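Parahox neighbor (Phaeodactylum tricornutum CCAP 1055/1, PDB 5Z5M) probably catalyses the last two steps from urate to (S)-allantoin, hydrolysing 5-hydroxyisourate and then stereoselectively decarboxylating the product OHCU. Local coordinates at residues A[125-130]-A[144-149]; A[106-111]-A[134-139]; A[24-29]-A[54-59]; A[165-170]-A[275-280]; A[117-122]-A[152-157]. All blocks are in the same frame, centred on the assembly; numbering follows the deposited sequence.

Interaction 1. Residues A[125-130]-A[144-149]; sequences FPFILA and GGRVQH
Arg-146 grips the backbone carbonyl of Ile-128 with the far end of its guanidinium, both terminal nitrogens converging on one oxygen. NH2 lies 2.9 Å from Ile-128 O and NH1 3.0 Å from the same Ile-128 O, and the acceptor sits almost in the guanidinium plane; neither bond is straight, the N-H...O angles being 147° and 142°, as a shared acceptor requires. Over one face of the group comes Phe-127, whose CE1 stands 3.5 Å from Arg-146 CZ; the two planes are inclined by 34°, so the ring leans over the cation instead of stacking flat. Leu-129 CD1 lies at the edge, 3.8 Å from Arg-146 NH1. A long, flat, multivalent donor suits this buried place, where a loop carbonyl needs a partner. The chain runs out nearly straight and then kinks at chi3, which turns the guanidinium so that one of its faces meets Phe-127 CE1. What positions it further is Glu-154, which takes NE in a salt bridge, while Arg-146 NH2 also makes a weak hydrogen bond to Tyr-119 OH. A leucine here would probably leave Ile-128 O and the carboxylate of Glu-154 without their cationic partner. The loop 125-130 is thereby tied to Arg-146 of helix 136-146, with helices 106-123, 151-173 and 65-73 packing round its side chains and Ala-254 of the second subunit touching the same arginine.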
# COMPACT_ATOMS: atom_id res chain seq x y z
N PHE A 125 -27.46 25.60 -13.32
CA PHE A 125 -28.14 24.93 -12.22
C PHE A 125 -27.43 25.28 -10.91
O PHE A 125 -26.27 25.70 -10.94
CB PHE A 125 -28.20 23.41 -12.44
CG PHE A 125 -26.88 22.80 -12.82
CD1 PHE A 125 -26.55 22.62 -14.16
CD2 PHE A 125 -25.97 22.41 -11.85
CE1 PHE A 125 -25.34 22.06 -14.52
CE2 PHE A 125 -24.76 21.85 -12.20
CZ PHE A 125 -24.44 21.68 -13.54
N PRO A 126 -28.12 25.15 -9.77
CA PRO A 126 -27.51 25.56 -8.50
C PRO A 126 -26.40 24.64 -8.00
O PRO A 126 -26.32 23.47 -8.41
CB PRO A 126 -28.69 25.56 -7.52
CG PRO A 126 -29.70 24.65 -8.13
CD PRO A 126 -29.54 24.80 -9.61
N PHE A 127 -25.55 25.17 -7.14
CA PHE A 127 -24.51 24.37 -6.51
C PHE A 127 -25.15 23.40 -5.53
O PHE A 127 -25.84 23.80 -4.60
CB PHE A 127 -23.50 25.27 -5.79
CG PHE A 127 -22.43 24.51 -5.04
CD1 PHE A 127 -21.35 23.98 -5.71
CD2 PHE A 127 -22.51 24.36 -3.67
CE1 PHE A 127 -20.36 23.29 -5.03
CE2 PHE A 127 -21.52 23.68 -2.98
CZ PHE A 127 -20.45 23.14 -3.66
N ILE A 128 -24.90 22.11 -5.75
CA ILE A 128 -25.47 21.07 -4.92
C ILE A 128 -24.36 20.28 -4.24
O ILE A 128 -23.38 19.88 -4.88
CB ILE A 128 -26.37 20.13 -5.74
CG1 ILE A 128 -27.48 20.94 -6.43
CG2 ILE A 128 -26.97 19.03 -4.86
CD1 ILE A 128 -28.29 20.13 -7.42
N LEU A 129 -24.49 20.07 -2.93
CA LEU A 129 -23.50 19.34 -2.16
C LEU A 129 -24.16 18.44 -1.12
O LEU A 129 -24.88 18.92 -0.24
CB LEU A 129 -22.53 20.31 -1.47
CG LEU A 129 -21.39 19.65 -0.70
CD1 LEU A 129 -20.50 18.84 -1.63
CD2 LEU A 129 -20.57 20.68 0.05
N ALA A 130 -23.92 17.14 -1.24
CA ALA A 130 -24.47 16.17 -0.30
C ALA A 130 -23.42 15.72 0.71
O ALA A 130 -22.66 14.78 0.44
CB ALA A 130 -25.03 14.98 -1.04
N GLY A 144 -15.14 26.36 -4.02
CA GLY A 144 -13.92 26.94 -4.56
C GLY A 144 -13.32 26.11 -5.67
O GLY A 144 -12.78 26.65 -6.64
N GLY A 145 -13.42 24.80 -5.54
CA GLY A 145 -12.86 23.90 -6.53
C GLY A 145 -13.77 23.71 -7.73
O GLY A 145 -13.34 23.85 -8.87
N ARG A 146 -15.04 23.42 -7.47
CA ARG A 146 -15.97 23.06 -8.54
C ARG A 146 -16.38 24.25 -9.41
O ARG A 146 -16.89 24.07 -10.51
CB ARG A 146 -17.20 22.36 -7.94
CG ARG A 146 -16.90 20.93 -7.49
CD ARG A 146 -17.99 20.34 -6.60
NE ARG A 146 -19.32 20.44 -7.20
CZ ARG A 146 -20.45 20.17 -6.55
NH1 ARG A 146 -20.41 19.75 -5.29
NH2 ARG A 146 -21.62 20.31 -7.16
N VAL A 147 -16.12 25.46 -8.94
CA VAL A 147 -16.43 26.62 -9.77
C VAL A 147 -15.41 26.72 -10.92
O VAL A 147 -15.65 27.42 -11.90
CB VAL A 147 -16.45 27.92 -8.95
CG1 VAL A 147 -15.04 28.32 -8.53
CG2 VAL A 147 -17.13 29.04 -9.72
N GLN A 148 -14.30 25.99 -10.80
CA GLN A 148 -13.28 25.97 -11.84
C GLN A 148 -13.53 24.90 -12.90
O GLN A 148 -12.80 24.80 -13.89
CB GLN A 148 -11.89 25.77 -11.21
CG GLN A 148 -11.56 26.74 -10.10
CD GLN A 148 -10.19 26.48 -9.50
OE1 GLN A 148 -9.20 26.31 -10.21
NE2 GLN A 148 -10.12 26.44 -8.17
N HIS A 149 -14.56 24.09 -12.70
CA HIS A 149 -14.87 23.01 -13.63
C HIS A 149 -15.77 23.45 -14.78
O HIS A 149 -16.45 24.47 -14.69
CB HIS A 149 -15.53 21.84 -12.90
CG HIS A 149 -14.65 21.19 -11.88
ND1 HIS A 149 -15.12 20.25 -10.98
CD2 HIS A 149 -13.33 21.35 -11.61
CE1 HIS A 149 -14.12 19.86 -10.20
NE2 HIS A 149 -13.03 20.51 -10.57

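Interaction 2. Residues A[106-111]-A[134-139]; sequences DAELER and ATKHTV
Lys-136 meets Glu-108 through a single salt bridge, NZ lying 3.2 Å from Glu-108 OE1 and approaching that oxygen on its syn side, the side of the other carboxylate oxygen. The second oxygen is looser: Glu-108 OE2 is 3.7 Å from Lys-136 NZ. Both charged atoms have further partners. OE1 of Glu-108 also accepts from the backbone N of Thr-105, its strongest polar partner, just ahead of the helix, and NZ of Lys-136 donates to the carbonyl oxygen of Ser-103. Lysine suits the place because its reach is long: CG sits between the backbone N and the carbonyl carbon (chi1 61°), and beyond it the chain is fully extended, crossing the glutamate at about a right angle. An alanine in place of Glu-108 would probably leave the ammonium of Lys-136 without its counter-charge and the amide of Thr-105 without this acceptor. Just before Lys-136, Thr-135 occupies the N-cap position of helix 136-146, and its OG1 lies 3.1 Å from Thr-138 OG1, hydrogen-bonded to it. The arrangement is a surface salt bridge between the first turns of two successive helices, 106-123 and 136-146, in the all-helical OHCU decarboxylase part of the protein.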
# COMPACT_ATOMS: atom_id res chain seq x y z
N ASP A 106 -17.54 37.39 8.07
CA ASP A 106 -18.07 38.30 7.06
C ASP A 106 -17.33 38.13 5.74
O ASP A 106 -17.95 38.14 4.67
CB ASP A 106 -17.99 39.74 7.53
CG ASP A 106 -19.32 40.25 8.06
OD1 ASP A 106 -20.06 39.44 8.68
OD2 ASP A 106 -19.64 41.44 7.85
N ALA A 107 -16.01 37.97 5.80
CA ALA A 107 -15.22 37.73 4.60
C ALA A 107 -15.61 36.41 3.93
O ALA A 107 -15.78 36.34 2.71
CB ALA A 107 -13.75 37.74 4.92
N GLU A 108 -15.75 35.36 4.74
CA GLU A 108 -16.13 34.04 4.24
C GLU A 108 -17.53 34.05 3.64
O GLU A 108 -17.80 33.38 2.65
CB GLU A 108 -16.05 33.00 5.36
CG GLU A 108 -14.64 32.55 5.70
CD GLU A 108 -14.57 31.69 6.96
OE1 GLU A 108 -15.47 31.79 7.81
OE2 GLU A 108 -13.60 30.91 7.09
N LEU A 109 -18.42 34.82 4.25
CA LEU A 109 -19.80 34.88 3.77
C LEU A 109 -19.85 35.55 2.40
O LEU A 109 -20.61 35.14 1.52
CB LEU A 109 -20.68 35.63 4.77
CG LEU A 109 -22.19 35.51 4.56
CD1 LEU A 109 -22.62 34.05 4.58
CD2 LEU A 109 -22.94 36.31 5.60
N GLU A 110 -19.05 36.60 2.22
CA GLU A 110 -18.98 37.27 0.92
C GLU A 110 -18.37 36.37 -0.14
O GLU A 110 -18.83 36.34 -1.28
CB GLU A 110 -18.18 38.57 1.03
CG GLU A 110 -18.92 39.69 1.74
CD GLU A 110 -20.26 40.01 1.08
OE1 GLU A 110 -20.26 40.40 -0.11
OE2 GLU A 110 -21.30 39.87 1.75
N ARG A 111 -17.33 35.63 0.24
CA ARG A 111 -16.70 34.69 -0.68
C ARG A 111 -17.68 33.58 -1.06
O ARG A 111 -17.69 33.13 -2.20
CB ARG A 111 -15.43 34.08 -0.08
CG ARG A 111 -14.73 33.13 -1.05
CD ARG A 111 -13.47 32.50 -0.48
NE ARG A 111 -12.93 31.52 -1.42
CZ ARG A 111 -12.57 30.28 -1.09
NH1 ARG A 111 -12.10 29.46 -2.02
NH2 ARG A 111 -12.67 29.87 0.16
N ALA A 134 -21.81 18.94 7.24
CA ALA A 134 -20.69 19.61 6.58
C ALA A 134 -20.20 20.81 7.38
O ALA A 134 -20.99 21.60 7.89
CB ALA A 134 -21.09 20.04 5.18
N THR A 135 -18.88 20.93 7.49
CA THR A 135 -18.29 22.13 8.05
C THR A 135 -18.28 23.21 6.99
O THR A 135 -18.47 22.92 5.81
CB THR A 135 -16.86 21.89 8.55
OG1 THR A 135 -16.01 21.61 7.42
CG2 THR A 135 -16.81 20.71 9.50
N LYS A 136 -18.07 24.45 7.40
CA LYS A 136 -17.95 25.55 6.45
C LYS A 136 -16.72 25.33 5.57
O LYS A 136 -16.71 25.72 4.40
CB LYS A 136 -17.84 26.89 7.18
CG LYS A 136 -16.63 27.01 8.09
CD LYS A 136 -16.54 28.37 8.74
CE LYS A 136 -15.32 28.44 9.66
NZ LYS A 136 -15.13 29.80 10.24
N HIS A 137 -15.70 24.69 6.13
CA HIS A 137 -14.49 24.41 5.37
C HIS A 137 -14.80 23.53 4.17
O HIS A 137 -14.36 23.80 3.06
CB HIS A 137 -13.43 23.76 6.25
CG HIS A 137 -13.03 24.60 7.43
ND1 HIS A 137 -12.24 25.72 7.32
CD2 HIS A 137 -13.32 24.47 8.75
CE1 HIS A 137 -12.06 26.25 8.51
NE2 HIS A 137 -12.70 25.51 9.40
N THR A 138 -15.59 22.48 4.40
CA THR A 138 -16.02 21.57 3.34
C THR A 138 -16.79 22.30 2.23
O THR A 138 -16.48 22.15 1.05
CB THR A 138 -16.92 20.44 3.90
OG1 THR A 138 -16.21 19.73 4.92
CG2 THR A 138 -17.33 19.48 2.79
N VAL A 139 -17.77 23.10 2.62
CA VAL A 139 -18.59 23.83 1.66
C VAL A 139 -17.76 24.81 0.82
O VAL A 139 -17.87 24.83 -0.41
CB VAL A 139 -19.71 24.60 2.36
CG1 VAL A 139 -20.49 25.42 1.37
CG2 VAL A 139 -20.63 23.62 3.09

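Interaction 3. Residues A[24-29]-A[54-59]; sequences GIYEHS and AAMKAI
Met-56 holds CG anti to its carbonyl carbon (chi1 -60°) and then bends at chi3 (68°), which carries its methyl CE to the branch point of Ile-25, 3.8 Å from Ile-25 CB. Tyr-26 likewise has CG anti to the carbonyl carbon (chi1 -69°), sending its ring toward helix 49-61. There the two long side chains slide past each other in opposite directions: Met-56 CB comes at the ring edge, 4.0 Å from Tyr-26 CE1. The phenol passes on to the helix backbone, Tyr-26 OH lying 3.7 Å from Lys-57 CA, while the hydroxyl is hydrogen-bonded with His-163 ND1. Methionine suits the spot because its flexible thioether can fold against a branched aliphatic, and tyrosine because its ring is buried while its hydroxyl finds a polar mate. The loop is shaped by a type II beta turn from Tyr-26 to Ser-29, where Ser-29 OG donates to Glu-27 O. This is apolar loop-on-helix packing of the helical OHCU decarboxylase fold, joining the link between helices 15-22 and 30-38 to helix 49-61.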
# COMPACT_ATOMS: atom_id res chain seq x y z
N GLY A 24 -41.19 12.62 -2.63
CA GLY A 24 -40.30 13.74 -2.35
C GLY A 24 -38.84 13.35 -2.22
O GLY A 24 -37.99 14.20 -1.92
N ILE A 25 -38.55 12.07 -2.43
CA ILE A 25 -37.17 11.57 -2.41
C ILE A 25 -36.28 12.39 -3.34
O ILE A 25 -35.20 12.83 -2.96
CB ILE A 25 -37.11 10.09 -2.81
CG1 ILE A 25 -37.81 9.21 -1.76
CG2 ILE A 25 -35.67 9.64 -3.00
CD1 ILE A 25 -37.48 9.57 -0.31
N TYR A 26 -36.76 12.58 -4.57
CA TYR A 26 -36.15 13.54 -5.48
C TYR A 26 -37.04 14.79 -5.51
O TYR A 26 -38.26 14.70 -5.65
CB TYR A 26 -35.97 12.95 -6.88
CG TYR A 26 -34.93 11.85 -6.96
CD1 TYR A 26 -35.26 10.52 -6.73
CD2 TYR A 26 -33.60 12.15 -7.25
CE1 TYR A 26 -34.31 9.52 -6.80
CE2 TYR A 26 -32.64 11.15 -7.32
CZ TYR A 26 -33.00 9.84 -7.09
OH TYR A 26 -32.04 8.85 -7.16
N GLU A 27 -36.40 15.94 -5.36
CA GLU A 27 -37.09 17.21 -5.17
C GLU A 27 -38.02 17.58 -6.31
O GLU A 27 -37.60 17.66 -7.47
CB GLU A 27 -36.06 18.34 -4.98
CG GLU A 27 -36.61 19.58 -4.30
CD GLU A 27 -36.69 19.43 -2.79
OE1 GLU A 27 -36.26 18.38 -2.27
OE2 GLU A 27 -37.17 20.36 -2.13
N HIS A 28 -39.29 17.80 -5.97
CA HIS A 28 -40.31 18.19 -6.94
C HIS A 28 -40.33 17.25 -8.13
O HIS A 28 -40.52 17.68 -9.27
CB HIS A 28 -40.09 19.63 -7.41
CG HIS A 28 -40.06 20.63 -6.30
ND1 HIS A 28 -40.32 20.30 -4.99
CD2 HIS A 28 -39.80 21.96 -6.31
CE1 HIS A 28 -40.22 21.38 -4.24
NE2 HIS A 28 -39.91 22.40 -5.02
N SER A 29 -40.12 15.97 -7.86
CA SER A 29 -40.02 14.97 -8.92
C SER A 29 -40.83 13.74 -8.59
O SER A 29 -40.30 12.63 -8.49
CB SER A 29 -38.55 14.60 -9.16
OG SER A 29 -37.79 15.74 -9.50
N ALA A 54 -31.61 1.93 -5.87
CA ALA A 54 -31.08 1.61 -7.19
C ALA A 54 -32.15 1.73 -8.26
O ALA A 54 -31.89 2.20 -9.36
CB ALA A 54 -30.48 0.20 -7.19
N ALA A 55 -33.35 1.27 -7.91
CA ALA A 55 -34.50 1.31 -8.82
C ALA A 55 -34.89 2.75 -9.17
O ALA A 55 -35.15 3.06 -10.33
CB ALA A 55 -35.67 0.57 -8.20
N MET A 56 -34.93 3.62 -8.17
CA MET A 56 -35.29 5.02 -8.40
C MET A 56 -34.19 5.75 -9.14
O MET A 56 -34.46 6.56 -10.02
CB MET A 56 -35.61 5.72 -7.07
CG MET A 56 -36.78 5.07 -6.33
SD MET A 56 -37.26 5.90 -4.80
CE MET A 56 -37.91 7.43 -5.46
N LYS A 57 -32.94 5.43 -8.80
CA LYS A 57 -31.78 6.00 -9.48
C LYS A 57 -31.81 5.66 -10.97
O LYS A 57 -31.53 6.51 -11.81
CB LYS A 57 -30.48 5.50 -8.85
CG LYS A 57 -29.22 6.12 -9.43
CD LYS A 57 -27.97 5.60 -8.72
CE LYS A 57 -26.70 6.22 -9.29
NZ LYS A 57 -25.48 5.80 -8.55
N ALA A 58 -32.14 4.41 -11.28
CA ALA A 58 -32.22 3.95 -12.66
C ALA A 58 -33.26 4.73 -13.46
O ALA A 58 -33.02 5.11 -14.60
CB ALA A 58 -32.53 2.47 -12.71
N ILE A 59 -34.42 4.97 -12.85
CA ILE A 59 -35.48 5.76 -13.47
C ILE A 59 -34.99 7.16 -13.81
O ILE A 59 -35.21 7.66 -14.92
CB ILE A 59 -36.72 5.84 -12.55
CG1 ILE A 59 -37.38 4.47 -12.46
CG2 ILE A 59 -37.72 6.89 -13.08
CD1 ILE A 59 -38.54 4.40 -11.48

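Interaction 4. Residues A[165-170]-A[275-280]; sequences IAWMRL and IDNPDD
Trp-167 supplies the hydrogen bond of this contact, its indole NE1 donating to the backbone O of Asp-276 at 3.0 Å. The bond is fairly straight, with an N-H...O angle of 158°, and the oxygen lies in the plane of the ring, at its edge, though the nitrogen is tilted from the plane of the carbonyl. The carboxylate of the same aspartate is also close, Asp-276 OD2 being 3.3 Å from Trp-167 NE1; its other oxygen, OD1, accepts from the backbone N of Gln-263 of the second subunit.

The rest is van der Waals packing. CG of Asn-277 stands 3.6 Å from Trp-167 CZ2, with the amide plane turned 58° from the indole, and Pro-278 CD adds an apolar touch 4.2 Å from that same Trp-167 CZ2. The indole reaches the loop because its CG is anti to the backbone N (chi1 177°), directing the ring outward from helix 151-173.

Within the loop, Asn-277 OD1 accepts from Asp-279 N, 2.9 Å away, in an Asx turn, and its ND2 bonds to Ser-50 OG. Tryptophan suits a junction like this, offering one N-H and a broad apolar surface together. Chemically, a single directed N-H...O bond plus ring packing makes a direct contact between the OHCU decarboxylase part and the loop after strand 268-275 of the transthyretin-like part of the fused protein.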
# COMPACT_ATOMS: atom_id res chain seq x y z
N ILE A 165 -28.28 12.62 -1.99
CA ILE A 165 -29.31 13.24 -1.16
C ILE A 165 -30.56 12.36 -1.10
O ILE A 165 -31.19 12.22 -0.05
CB ILE A 165 -29.66 14.65 -1.69
CG1 ILE A 165 -28.49 15.59 -1.42
CG2 ILE A 165 -30.93 15.18 -1.04
CD1 ILE A 165 -28.54 16.88 -2.19
N ALA A 166 -30.88 11.72 -2.22
CA ALA A 166 -32.01 10.81 -2.28
C ALA A 166 -31.80 9.65 -1.31
O ALA A 166 -32.72 9.25 -0.60
CB ALA A 166 -32.21 10.30 -3.70
N TRP A 167 -30.58 9.14 -1.29
CA TRP A 167 -30.20 8.04 -0.40
C TRP A 167 -30.35 8.46 1.06
O TRP A 167 -30.87 7.70 1.88
CB TRP A 167 -28.76 7.61 -0.70
CG TRP A 167 -28.22 6.53 0.19
CD1 TRP A 167 -27.13 6.62 1.00
CD2 TRP A 167 -28.72 5.19 0.33
NE1 TRP A 167 -26.92 5.43 1.66
CE2 TRP A 167 -27.88 4.53 1.26
CE3 TRP A 167 -29.78 4.49 -0.23
CZ2 TRP A 167 -28.08 3.21 1.64
CZ3 TRP A 167 -29.98 3.16 0.15
CH2 TRP A 167 -29.13 2.54 1.07
N MET A 168 -29.92 9.69 1.38
CA MET A 168 -30.05 10.21 2.74
C MET A 168 -31.51 10.33 3.16
O MET A 168 -31.86 10.06 4.31
CB MET A 168 -29.36 11.57 2.87
CG MET A 168 -27.85 11.50 2.74
SD MET A 168 -27.10 13.14 2.84
CE MET A 168 -25.39 12.73 2.48
N ARG A 169 -32.37 10.73 2.24
CA ARG A 169 -33.78 10.89 2.56
C ARG A 169 -34.48 9.54 2.75
O ARG A 169 -35.32 9.39 3.64
CB ARG A 169 -34.49 11.70 1.47
CG ARG A 169 -34.12 13.16 1.49
CD ARG A 169 -34.67 13.87 0.26
NE ARG A 169 -34.41 15.30 0.29
CZ ARG A 169 -34.56 16.11 -0.75
NH1 ARG A 169 -34.97 15.62 -1.92
NH2 ARG A 169 -34.30 17.40 -0.63
N LEU A 170 -34.12 8.57 1.91
CA LEU A 170 -34.65 7.21 2.03
C LEU A 170 -34.29 6.60 3.38
O LEU A 170 -35.11 5.96 4.02
CB LEU A 170 -34.12 6.32 0.90
CG LEU A 170 -34.78 6.45 -0.48
CD1 LEU A 170 -33.95 5.73 -1.53
CD2 LEU A 170 -36.21 5.90 -0.45
N ILE A 275 -19.43 4.34 7.47
CA ILE A 275 -20.32 3.33 6.91
C ILE A 275 -21.54 4.02 6.30
O ILE A 275 -22.24 4.77 6.98
CB ILE A 275 -20.76 2.30 7.96
CG1 ILE A 275 -19.55 1.44 8.38
CG2 ILE A 275 -21.89 1.41 7.41
CD1 ILE A 275 -19.79 0.63 9.63
N ASP A 276 -21.80 3.77 5.03
CA ASP A 276 -22.84 4.51 4.31
C ASP A 276 -24.09 3.68 3.99
O ASP A 276 -25.14 4.24 3.71
CB ASP A 276 -22.26 5.07 3.01
CG ASP A 276 -23.25 5.96 2.27
OD1 ASP A 276 -23.63 7.02 2.81
OD2 ASP A 276 -23.64 5.60 1.14
N ASN A 277 -23.98 2.36 4.05
CA ASN A 277 -25.08 1.49 3.62
C ASN A 277 -25.25 0.28 4.54
O ASN A 277 -24.42 -0.63 4.53
CB ASN A 277 -24.87 1.05 2.16
CG ASN A 277 -26.04 0.23 1.61
OD1 ASN A 277 -26.87 -0.27 2.36
ND2 ASN A 277 -26.10 0.10 0.29
N PRO A 278 -26.35 0.24 5.30
CA PRO A 278 -26.59 -0.81 6.30
C PRO A 278 -26.86 -2.20 5.70
O PRO A 278 -26.87 -3.17 6.46
CB PRO A 278 -27.82 -0.29 7.06
CG PRO A 278 -28.51 0.62 6.11
CD PRO A 278 -27.44 1.23 5.25
N ASP A 279 -27.09 -2.27 4.39
CA ASP A 279 -27.25 -3.54 3.68
C ASP A 279 -25.93 -4.24 3.38
O ASP A 279 -25.90 -5.46 3.19
CB ASP A 279 -27.99 -3.33 2.35
CG ASP A 279 -29.46 -3.02 2.52
OD1 ASP A 279 -30.08 -3.53 3.48
OD2 ASP A 279 -30.00 -2.28 1.67
N ASP A 280 -24.85 -3.47 3.30
CA ASP A 280 -23.59 -3.96 2.75
C ASP A 280 -22.70 -4.70 3.74
O ASP A 280 -22.77 -4.47 4.95
CB ASP A 280 -22.78 -2.81 2.15
CG ASP A 280 -23.31 -2.35 0.81
OD1 ASP A 280 -24.17 -3.05 0.23
OD2 ASP A 280 -22.87 -1.28 0.34

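Interaction 5. Residues A[117-122]-A[152-157]; sequences GAYRDQ and EQEFMV
Tyr-119 and Glu-154 account for all of the surface buried here, and they meet through a very short hydrogen bond: the phenol OH donates to Glu-154 OE1 at 2.5 Å. The oxygen arrives at the edge of the ring, in its plane, while the carboxylate as a whole is turned 77° from the ring. Tyr-119 holds CG anti to its backbone N (chi1 -174°), and from there the ring reaches across from helix 106-123 to helix 151-173, whose nearest CA atoms stay 9.5 Å apart, those of Tyr-119 and Glu-154. The glutamate comes to meet it with a chain folded at chi2 (-49°), which brings its methylene alongside the hydroxyl, CB lying 3.5 Å from Tyr-119 OH. Tyrosine suits the place because it pairs an apolar ring, edge-to-face with Phe-127, with a polar end; a buried glutamate suits it because several donors share its charge. Arg-146 is a second partner of OE1, and OE2 accepts from His-149 ND1, so that both carboxylate oxygens are held. The contact thus bridges helix 106-123 and helix 151-173, with helix 136-146 alongside, its Leu-143 against Tyr-119.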
# COMPACT_ATOMS: atom_id res chain seq x y z
N GLY A 117 -22.90 32.48 -6.57
CA GLY A 117 -23.43 33.24 -7.68
C GLY A 117 -22.76 32.86 -8.99
O GLY A 117 -23.44 32.56 -9.97
N ALA A 118 -21.43 32.85 -8.99
CA ALA A 118 -20.66 32.48 -10.18
C ALA A 118 -21.03 31.08 -10.67
O ALA A 118 -21.32 30.89 -11.85
CB ALA A 118 -19.17 32.56 -9.90
N TYR A 119 -21.03 30.12 -9.76
CA TYR A 119 -21.34 28.73 -10.11
C TYR A 119 -22.64 28.60 -10.88
O TYR A 119 -22.68 28.00 -11.96
CB TYR A 119 -21.41 27.86 -8.85
CG TYR A 119 -21.58 26.38 -9.13
CD1 TYR A 119 -20.48 25.53 -9.12
CD2 TYR A 119 -22.83 25.83 -9.40
CE1 TYR A 119 -20.62 24.18 -9.36
CE2 TYR A 119 -22.98 24.47 -9.66
CZ TYR A 119 -21.87 23.65 -9.64
OH TYR A 119 -22.00 22.30 -9.88
N ARG A 120 -23.71 29.16 -10.34
CA ARG A 120 -25.02 29.04 -10.97
C ARG A 120 -25.04 29.76 -12.31
O ARG A 120 -25.68 29.30 -13.26
CB ARG A 120 -26.12 29.58 -10.05
CG ARG A 120 -27.47 29.63 -10.73
CD ARG A 120 -28.57 29.07 -9.86
NE ARG A 120 -29.70 28.61 -10.67
CZ ARG A 120 -30.82 28.11 -10.17
NH1 ARG A 120 -30.97 28.01 -8.86
NH2 ARG A 120 -31.80 27.72 -10.99
N ASP A 121 -24.34 30.89 -12.39
CA ASP A 121 -24.23 31.66 -13.63
C ASP A 121 -23.68 30.82 -14.77
O ASP A 121 -24.22 30.82 -15.87
CB ASP A 121 -23.34 32.89 -13.44
CG ASP A 121 -23.96 33.93 -12.53
OD1 ASP A 121 -25.19 33.89 -12.33
OD2 ASP A 121 -23.21 34.80 -12.02
N GLN A 122 -22.60 30.11 -14.49
CA GLN A 122 -21.87 29.43 -15.56
C GLN A 122 -22.40 28.02 -15.82
O GLN A 122 -22.19 27.48 -16.90
CB GLN A 122 -20.37 29.39 -15.23
CG GLN A 122 -20.03 28.74 -13.90
CD GLN A 122 -18.63 29.10 -13.42
OE1 GLN A 122 -18.19 30.24 -13.54
NE2 GLN A 122 -17.93 28.11 -12.87
N GLU A 152 -20.20 20.63 -18.14
CA GLU A 152 -20.52 19.23 -18.40
C GLU A 152 -19.94 18.31 -17.33
O GLU A 152 -20.53 17.28 -17.01
CB GLU A 152 -20.04 18.79 -19.79
CG GLU A 152 -18.54 18.90 -20.02
CD GLU A 152 -18.14 20.25 -20.58
OE1 GLU A 152 -19.00 21.16 -20.63
OE2 GLU A 152 -16.96 20.41 -20.99
N GLN A 153 -18.79 18.69 -16.77
CA GLN A 153 -18.26 17.93 -15.64
C GLN A 153 -19.16 18.14 -14.43
O GLN A 153 -19.49 17.19 -13.73
CB GLN A 153 -16.82 18.34 -15.30
CG GLN A 153 -16.27 17.52 -14.12
CD GLN A 153 -14.85 17.89 -13.74
OE1 GLN A 153 -14.17 18.63 -14.45
NE2 GLN A 153 -14.40 17.37 -12.60
N GLU A 154 -19.56 19.39 -14.21
CA GLU A 154 -20.38 19.71 -13.05
C GLU A 154 -21.79 19.15 -13.14
O GLU A 154 -22.43 18.90 -12.12
CB GLU A 154 -20.44 21.22 -12.85
CG GLU A 154 -19.25 21.74 -12.06
CD GLU A 154 -19.02 20.92 -10.79
OE1 GLU A 154 -19.90 20.95 -9.90
OE2 GLU A 154 -17.98 20.25 -10.68
N PHE A 155 -22.28 18.94 -14.36
CA PHE A 155 -23.59 18.34 -14.56
C PHE A 155 -23.58 16.91 -14.02
O PHE A 155 -24.52 16.48 -13.35
CB PHE A 155 -23.97 18.35 -16.05
CG PHE A 155 -25.37 17.86 -16.33
CD1 PHE A 155 -26.46 18.66 -16.09
CD2 PHE A 155 -25.57 16.59 -16.85
CE1 PHE A 155 -27.75 18.21 -16.35
CE2 PHE A 155 -26.85 16.13 -17.12
CZ PHE A 155 -27.94 16.94 -16.87
N MET A 156 -22.50 16.18 -14.30
CA MET A 156 -22.29 14.85 -13.75
C MET A 156 -22.14 14.84 -12.23
O MET A 156 -22.70 13.99 -11.54
CB MET A 156 -21.04 14.22 -14.37
CG MET A 156 -21.26 13.71 -15.76
SD MET A 156 -22.53 12.43 -15.72
CE MET A 156 -21.79 11.28 -14.57
N VAL A 157 -21.35 15.78 -11.71
CA VAL A 157 -21.12 15.86 -10.28
C VAL A 157 -22.41 16.20 -9.54
O VAL A 157 -22.71 15.61 -8.51
CB VAL A 157 -20.04 16.91 -9.94
CG1 VAL A 157 -19.89 17.05 -8.43
CG2 VAL A 157 -18.71 16.54 -10.58

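Interactions 1 and 5 form one buried network, their centres 6 Å apart: Arg-146 NE reaches Glu-154 OE1 at 2.8 Å, so the cation of one contact satisfies the anion of the other. Interaction 2 lies 13 Å from interaction 1 between centres and shares helix 136-146 with it, at the opposite end. On the other flank, interactions 3 and 4 have centres 14 Å apart and touch, joined by Arg-169, whose NH2 meets Glu-27 OE1 at 2.7 Å. Helix 151-173 runs through the set, carrying Glu-154 near its start and Trp-167 further along, where interaction 4 alone spans both enzyme families. Interaction 2, a surface contact, does not touch interaction 3, their nearest atoms lying about 17 Å apart.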